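Local coordinates for pesticidal crystal protein Cry2Aa (Bacillus thuringiensis serovar kurstaki, PDB 1I5P) that kills dipteran and lepidopteran larvae by binding to their midgut epithelial cells and promoting colloidosmotic lysis, at residues 295-308 against 422-434. Sequence-based numbering, arbitrary orientation.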
loop_
_atom_site.group_PDB
_atom_site.type_symbol
_atom_site.label_atom_id
_atom_site.label_comp_id
_atom_site.label_asym_id
_atom_site.label_seq_id
_atom_site.Cartn_x
_atom_site.Cartn_y
_atom_site.Cartn_z
ATOM N N PHE A 295 -0.776 -10.135 -14.610
ATOM C CA PHE A 295 -0.673 -9.240 -15.752
ATOM C C PHE A 295 -1.159 -7.848 -15.393
ATOM O O PHE A 295 -0.485 -6.855 -15.677
ATOM C CB PHE A 295 -1.506 -9.729 -16.942
ATOM C CG PHE A 295 -1.757 -8.654 -17.968
ATOM C CD1 PHE A 295 -0.782 -8.324 -18.911
ATOM C CD2 PHE A 295 -2.930 -7.907 -17.935
ATOM C CE1 PHE A 295 -0.967 -7.267 -19.796
ATOM C CE2 PHE A 295 -3.127 -6.838 -18.821
ATOM C CZ PHE A 295 -2.139 -6.521 -19.753
ATOM N N LEU A 296 -2.337 -7.781 -14.779
ATOM C CA LEU A 296 -2.934 -6.502 -14.412
ATOM C C LEU A 296 -2.064 -5.620 -13.521
ATOM O O LEU A 296 -1.847 -4.451 -13.827
ATOM C CB LEU A 296 -4.302 -6.734 -13.760
ATOM C CG LEU A 296 -5.364 -7.296 -14.710
ATOM C CD1 LEU A 296 -6.638 -7.670 -13.942
ATOM C CD2 LEU A 296 -5.660 -6.262 -15.793
ATOM N N TYR A 297 -1.548 -6.163 -12.426
ATOM C CA TYR A 297 -0.729 -5.329 -11.567
ATOM C C TYR A 297 0.656 -5.049 -12.160
ATOM O O TYR A 297 1.307 -4.077 -11.782
ATOM C CB TYR A 297 -0.637 -5.922 -10.149
ATOM C CG TYR A 297 0.244 -7.136 -9.964
ATOM C CD1 TYR A 297 1.631 -7.047 -10.086
ATOM C CD2 TYR A 297 -0.301 -8.358 -9.579
ATOM C CE1 TYR A 297 2.452 -8.140 -9.823
ATOM C CE2 TYR A 297 0.517 -9.462 -9.310
ATOM C CZ TYR A 297 1.892 -9.340 -9.432
ATOM O OH TYR A 297 2.707 -10.410 -9.129
ATOM N N SER A 298 1.102 -5.881 -13.102
ATOM C CA SER A 298 2.405 -5.643 -13.726
ATOM C C SER A 298 2.235 -4.459 -14.669
ATOM O O SER A 298 3.182 -3.710 -14.927
ATOM C CB SER A 298 2.891 -6.878 -14.506
ATOM O OG SER A 298 2.195 -7.046 -15.730
ATOM N N LEU A 299 1.008 -4.288 -15.160
ATOM C CA LEU A 299 0.671 -3.202 -16.072
ATOM C C LEU A 299 0.419 -1.903 -15.318
ATOM O O LEU A 299 0.871 -0.835 -15.732
ATOM C CB LEU A 299 -0.582 -3.553 -16.872
ATOM C CG LEU A 299 -1.205 -2.435 -17.712
ATOM C CD1 LEU A 299 -0.295 -2.095 -18.879
ATOM C CD2 LEU A 299 -2.571 -2.878 -18.222
ATOM N N PHE A 300 -0.315 -2.010 -14.214
ATOM C CA PHE A 300 -0.661 -0.856 -13.392
ATOM C C PHE A 300 0.542 -0.201 -12.717
ATOM O O PHE A 300 0.459 0.955 -12.301
ATOM C CB PHE A 300 -1.700 -1.260 -12.337
ATOM C CG PHE A 300 -3.001 -1.762 -12.921
ATOM C CD1 PHE A 300 -3.895 -2.481 -12.133
ATOM C CD2 PHE A 300 -3.334 -1.515 -14.256
ATOM C CE1 PHE A 300 -5.100 -2.948 -12.653
ATOM C CE2 PHE A 300 -4.539 -1.980 -14.786
ATOM C CZ PHE A 300 -5.422 -2.699 -13.978
ATOM N N GLN A 301 1.656 -0.921 -12.614
ATOM C CA GLN A 301 2.845 -0.355 -11.979
ATOM C C GLN A 301 3.946 0.024 -12.965
ATOM O O GLN A 301 5.094 0.232 -12.574
ATOM C CB GLN A 301 3.390 -1.323 -10.930
ATOM C CG GLN A 301 2.468 -1.465 -9.731
ATOM C CD GLN A 301 3.026 -2.391 -8.690
ATOM O OE1 GLN A 301 3.842 -1.988 -7.860
ATOM N NE2 GLN A 301 2.594 -3.650 -8.725
ATOM N N VAL A 302 3.600 0.108 -14.245
ATOM C CA VAL A 302 4.580 0.485 -15.252
ATOM C C VAL A 302 5.010 1.922 -14.986
ATOM O O VAL A 302 4.172 2.810 -14.836
ATOM C CB VAL A 302 3.994 0.376 -16.681
ATOM C CG1 VAL A 302 4.833 1.204 -17.666
ATOM C CG2 VAL A 302 3.968 -1.079 -17.112
ATOM N N ASN A 303 6.319 2.137 -14.925
ATOM C CA ASN A 303 6.889 3.456 -14.677
ATOM C C ASN A 303 6.548 3.970 -13.282
ATOM O O ASN A 303 6.420 5.174 -13.082
ATOM C CB ASN A 303 6.394 4.464 -15.724
ATOM C CG ASN A 303 6.987 4.224 -17.110
ATOM O OD1 ASN A 303 8.002 3.548 -17.251
ATOM N ND2 ASN A 303 6.365 4.807 -18.133
ATOM N N SER A 304 6.395 3.064 -12.320
ATOM C CA SER A 304 6.073 3.458 -10.948
ATOM C C SER A 304 7.204 4.238 -10.295
ATOM O O SER A 304 6.983 4.949 -9.318
ATOM C CB SER A 304 5.773 2.228 -10.086
ATOM O OG SER A 304 4.402 1.870 -10.154
ATOM N N ASN A 305 8.415 4.096 -10.828
ATOM C CA ASN A 305 9.566 4.788 -10.268
ATOM C C ASN A 305 9.715 6.206 -10.816
ATOM O O ASN A 305 10.576 6.966 -10.377
ATOM C CB ASN A 305 10.840 3.978 -10.520
ATOM C CG ASN A 305 11.112 3.753 -11.993
ATOM O OD1 ASN A 305 10.209 3.444 -12.764
ATOM N ND2 ASN A 305 12.373 3.896 -12.387
ATOM N N TYR A 306 8.862 6.565 -11.772
ATOM C CA TYR A 306 8.897 7.903 -12.349
ATOM C C TYR A 306 7.879 8.813 -11.670
ATOM O O TYR A 306 7.017 8.345 -10.918
ATOM C CB TYR A 306 8.616 7.847 -13.854
ATOM C CG TYR A 306 9.797 7.362 -14.661
ATOM C CD1 TYR A 306 10.037 6.002 -14.833
ATOM C CD2 TYR A 306 10.716 8.267 -15.195
ATOM C CE1 TYR A 306 11.167 5.550 -15.512
ATOM C CE2 TYR A 306 11.847 7.828 -15.874
ATOM C CZ TYR A 306 12.068 6.473 -16.030
ATOM O OH TYR A 306 13.200 6.061 -16.689
ATOM N N ILE A 307 7.988 10.112 -11.931
ATOM C CA ILE A 307 7.076 11.085 -11.344
ATOM C C ILE A 307 5.948 11.419 -12.313
ATOM O O ILE A 307 6.161 12.045 -13.354
ATOM C CB ILE A 307 7.831 12.362 -10.931
ATOM C CG1 ILE A 307 8.847 12.004 -9.835
ATOM C CG2 ILE A 307 6.857 13.428 -10.448
ATOM C CD1 ILE A 307 9.692 13.159 -9.357
ATOM N N LEU A 308 4.746 10.973 -11.956
ATOM C CA LEU A 308 3.539 11.170 -12.757
ATOM C C LEU A 308 3.285 12.633 -13.078
ATOM O O LEU A 308 3.202 13.473 -12.180
ATOM C CB LEU A 308 2.330 10.591 -12.015
ATOM C CG LEU A 308 0.953 10.678 -12.684
ATOM C CD1 LEU A 308 0.964 9.881 -13.981
ATOM C CD2 LEU A 308 -0.121 10.136 -11.735
ATOM N N PHE A 422 -1.706 9.422 -2.287
ATOM C CA PHE A 422 -1.604 10.246 -3.481
ATOM C C PHE A 422 -1.700 9.335 -4.688
ATOM O O PHE A 422 -1.350 8.153 -4.617
ATOM C CB PHE A 422 -0.260 10.985 -3.537
ATOM C CG PHE A 422 -0.019 11.916 -2.382
ATOM C CD1 PHE A 422 0.558 11.452 -1.206
ATOM C CD2 PHE A 422 -0.379 13.253 -2.468
ATOM C CE1 PHE A 422 0.785 12.310 -0.133
ATOM C CE2 PHE A 422 -0.159 14.125 -1.393
ATOM C CZ PHE A 422 0.423 13.645 -0.224
ATOM N N ILE A 423 -2.193 9.873 -5.795
ATOM C CA ILE A 423 -2.255 9.082 -7.006
ATOM C C ILE A 423 -0.851 9.217 -7.587
ATOM O O ILE A 423 -0.539 10.203 -8.250
ATOM C CB ILE A 423 -3.297 9.636 -7.994
ATOM C CG1 ILE A 423 -4.707 9.422 -7.430
ATOM C CG2 ILE A 423 -3.157 8.939 -9.344
ATOM C CD1 ILE A 423 -5.805 10.042 -8.268
ATOM N N ARG A 424 0.003 8.239 -7.298
ATOM C CA ARG A 424 1.377 8.260 -7.780
ATOM C C ARG A 424 1.553 7.646 -9.162
ATOM O O ARG A 424 2.638 7.694 -9.734
ATOM C CB ARG A 424 2.298 7.564 -6.779
ATOM C CG ARG A 424 2.447 8.326 -5.464
ATOM C CD ARG A 424 2.990 9.733 -5.689
ATOM N NE ARG A 424 3.087 10.471 -4.434
ATOM C CZ ARG A 424 3.361 11.768 -4.342
ATOM N NH1 ARG A 424 3.571 12.488 -5.438
ATOM N NH2 ARG A 424 3.407 12.348 -3.151
ATOM N N ASN A 425 0.494 7.055 -9.694
ATOM C CA ASN A 425 0.565 6.488 -11.032
ATOM C C ASN A 425 -0.826 6.318 -11.611
ATOM O O ASN A 425 -1.813 6.238 -10.880
ATOM C CB ASN A 425 1.298 5.139 -11.037
ATOM C CG ASN A 425 1.789 4.747 -12.431
ATOM O OD1 ASN A 425 1.846 5.577 -13.333
ATOM N ND2 ASN A 425 2.155 3.484 -12.603
ATOM N N ILE A 426 -0.898 6.292 -12.936
ATOM C CA ILE A 426 -2.159 6.105 -13.634
ATOM C C ILE A 426 -1.929 5.039 -14.693
ATOM O O ILE A 426 -0.853 4.952 -15.283
ATOM C CB ILE A 426 -2.639 7.402 -14.319
ATOM C CG1 ILE A 426 -3.004 8.445 -13.255
ATOM C CG2 ILE A 426 -3.844 7.115 -15.205
ATOM C CD1 ILE A 426 -3.323 9.817 -13.816
ATOM N N SER A 427 -2.938 4.209 -14.913
ATOM C CA SER A 427 -2.845 3.169 -15.916
ATOM C C SER A 427 -4.228 3.043 -16.520
ATOM O O SER A 427 -5.033 3.966 -16.432
ATOM C CB SER A 427 -2.411 1.848 -15.279
ATOM O OG SER A 427 -2.065 0.894 -16.266
ATOM N N GLY A 428 -4.511 1.904 -17.128
ATOM C CA GLY A 428 -5.816 1.717 -17.728
ATOM C C GLY A 428 -5.870 0.454 -18.553
ATOM O O GLY A 428 -4.849 -0.206 -18.768
ATOM N N VAL A 429 -7.070 0.113 -19.006
ATOM C CA VAL A 429 -7.262 -1.072 -19.824
ATOM C C VAL A 429 -8.249 -0.775 -20.943
ATOM O O VAL A 429 -9.065 0.144 -20.839
ATOM C CB VAL A 429 -7.805 -2.263 -18.996
ATOM C CG1 VAL A 429 -6.811 -2.640 -17.913
ATOM C CG2 VAL A 429 -9.151 -1.907 -18.378
ATOM N N PRO A 430 -8.159 -1.524 -22.051
ATOM C CA PRO A 430 -9.086 -1.305 -23.164
ATOM C C PRO A 430 -10.371 -2.071 -22.830
ATOM O O PRO A 430 -10.417 -2.789 -21.828
ATOM C CB PRO A 430 -8.345 -1.924 -24.342
ATOM C CG PRO A 430 -7.694 -3.103 -23.698
ATOM C CD PRO A 430 -7.100 -2.470 -22.443
ATOM N N LEU A 431 -11.399 -1.943 -23.664
ATOM C CA LEU A 431 -12.652 -2.646 -23.404
ATOM C C LEU A 431 -12.406 -4.140 -23.206
ATOM O O LEU A 431 -12.967 -4.760 -22.303
ATOM C CB LEU A 431 -13.643 -2.434 -24.553
ATOM C CG LEU A 431 -15.009 -3.120 -24.386
ATOM C CD1 LEU A 431 -15.706 -2.592 -23.140
ATOM C CD2 LEU A 431 -15.865 -2.874 -25.624
ATOM N N VAL A 432 -11.553 -4.712 -24.045
ATOM C CA VAL A 432 -11.237 -6.133 -23.951
ATOM C C VAL A 432 -9.737 -6.361 -24.054
ATOM O O VAL A 432 -9.106 -5.965 -25.038
ATOM C CB VAL A 432 -11.926 -6.946 -25.079
ATOM C CG1 VAL A 432 -11.650 -8.431 -24.890
ATOM C CG2 VAL A 432 -13.424 -6.681 -25.086
ATOM N N ILE A 433 -9.165 -6.993 -23.036
ATOM C CA ILE A 433 -7.741 -7.299 -23.035
ATOM C C ILE A 433 -7.604 -8.689 -23.641
ATOM O O ILE A 433 -8.264 -9.627 -23.201
ATOM C CB ILE A 433 -7.165 -7.334 -21.611
ATOM C CG1 ILE A 433 -7.378 -5.981 -20.931
ATOM C CG2 ILE A 433 -5.684 -7.708 -21.661
ATOM C CD1 ILE A 433 -7.058 -5.978 -19.457
ATOM N N ARG A 434 -6.752 -8.813 -24.652
ATOM C CA ARG A 434 -6.537 -10.088 -25.328
ATOM C C ARG A 434 -5.988 -11.125 -24.353
ATOM O O ARG A 434 -5.261 -10.780 -23.419
ATOM C CB ARG A 434 -5.547 -9.901 -26.487
ATOM C CG ARG A 434 -5.737 -8.595 -27.256
ATOM C CD ARG A 434 -4.956 -8.564 -28.569
ATOM N NE ARG A 434 -3.501 -8.487 -28.424
ATOM C CZ ARG A 434 -2.649 -9.376 -28.936
ATOM N NH1 ARG A 434 -3.110 -10.420 -29.613
ATOM N NH2 ARG A 434 -1.337 -9.211 -28.805
HETATM O O HOH W 1 0.484 1.114 -17.492
HETATM O O HOH W 2 1.143 3.429 -16.273
HETATM O O HOH W 3 4.734 6.015 -8.436
HETATM O O HOH W 4 4.669 9.429 -9.500
#
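The chi1 of N425 is -161°, with CG turned away from its own N, and this carries the amide from the strand into the turn after helix 295-300. There ND2 donates to V302 O at 3.1 Å. The bond is bent, 149° at the hydrogen, with the donor above the carbonyl plane. F300 O is also 3.1 Å from N425 ND2. At its other end, OD1 takes a hydrogen bond from Y342 OH, so both ends of this buried amide have partners.

F300 has CG anti to its carbonyl carbon (chi1 -61°), and its ring edge meets the strand. S427 OG lies 3.4 Å from F300 CD2, near the ring plane. V429 CG1 is in plane at the edge, 3.9 Å from F300 CE2. A water bridges L299 O and S427 OG, donating to the carbonyl. I433 packs its CD1 on L296 CD2 and its CG2 obliquely on the F295 ring.

At the other end, L308 CD2 meets I426 CG1 at 3.7 Å, the side chains crossing at about a right angle, and also touches I423 CG2. Two waters tie R424 O to the other segment, one reaching S304 O, the other Y306 O and L308 N.

A classic beta bulge here sets R424 and N425 opposite V467 of strand 462-469. Strand 422-430 is an outer strand of a three-stranded antiparallel sheet. Helix 295-300 lies against it at a slant, axes 8.5 Å apart at closest, and the turns after it continue past N425. This is packing within the middle domain, the beta prism of the three-domain delta-endotoxin fold.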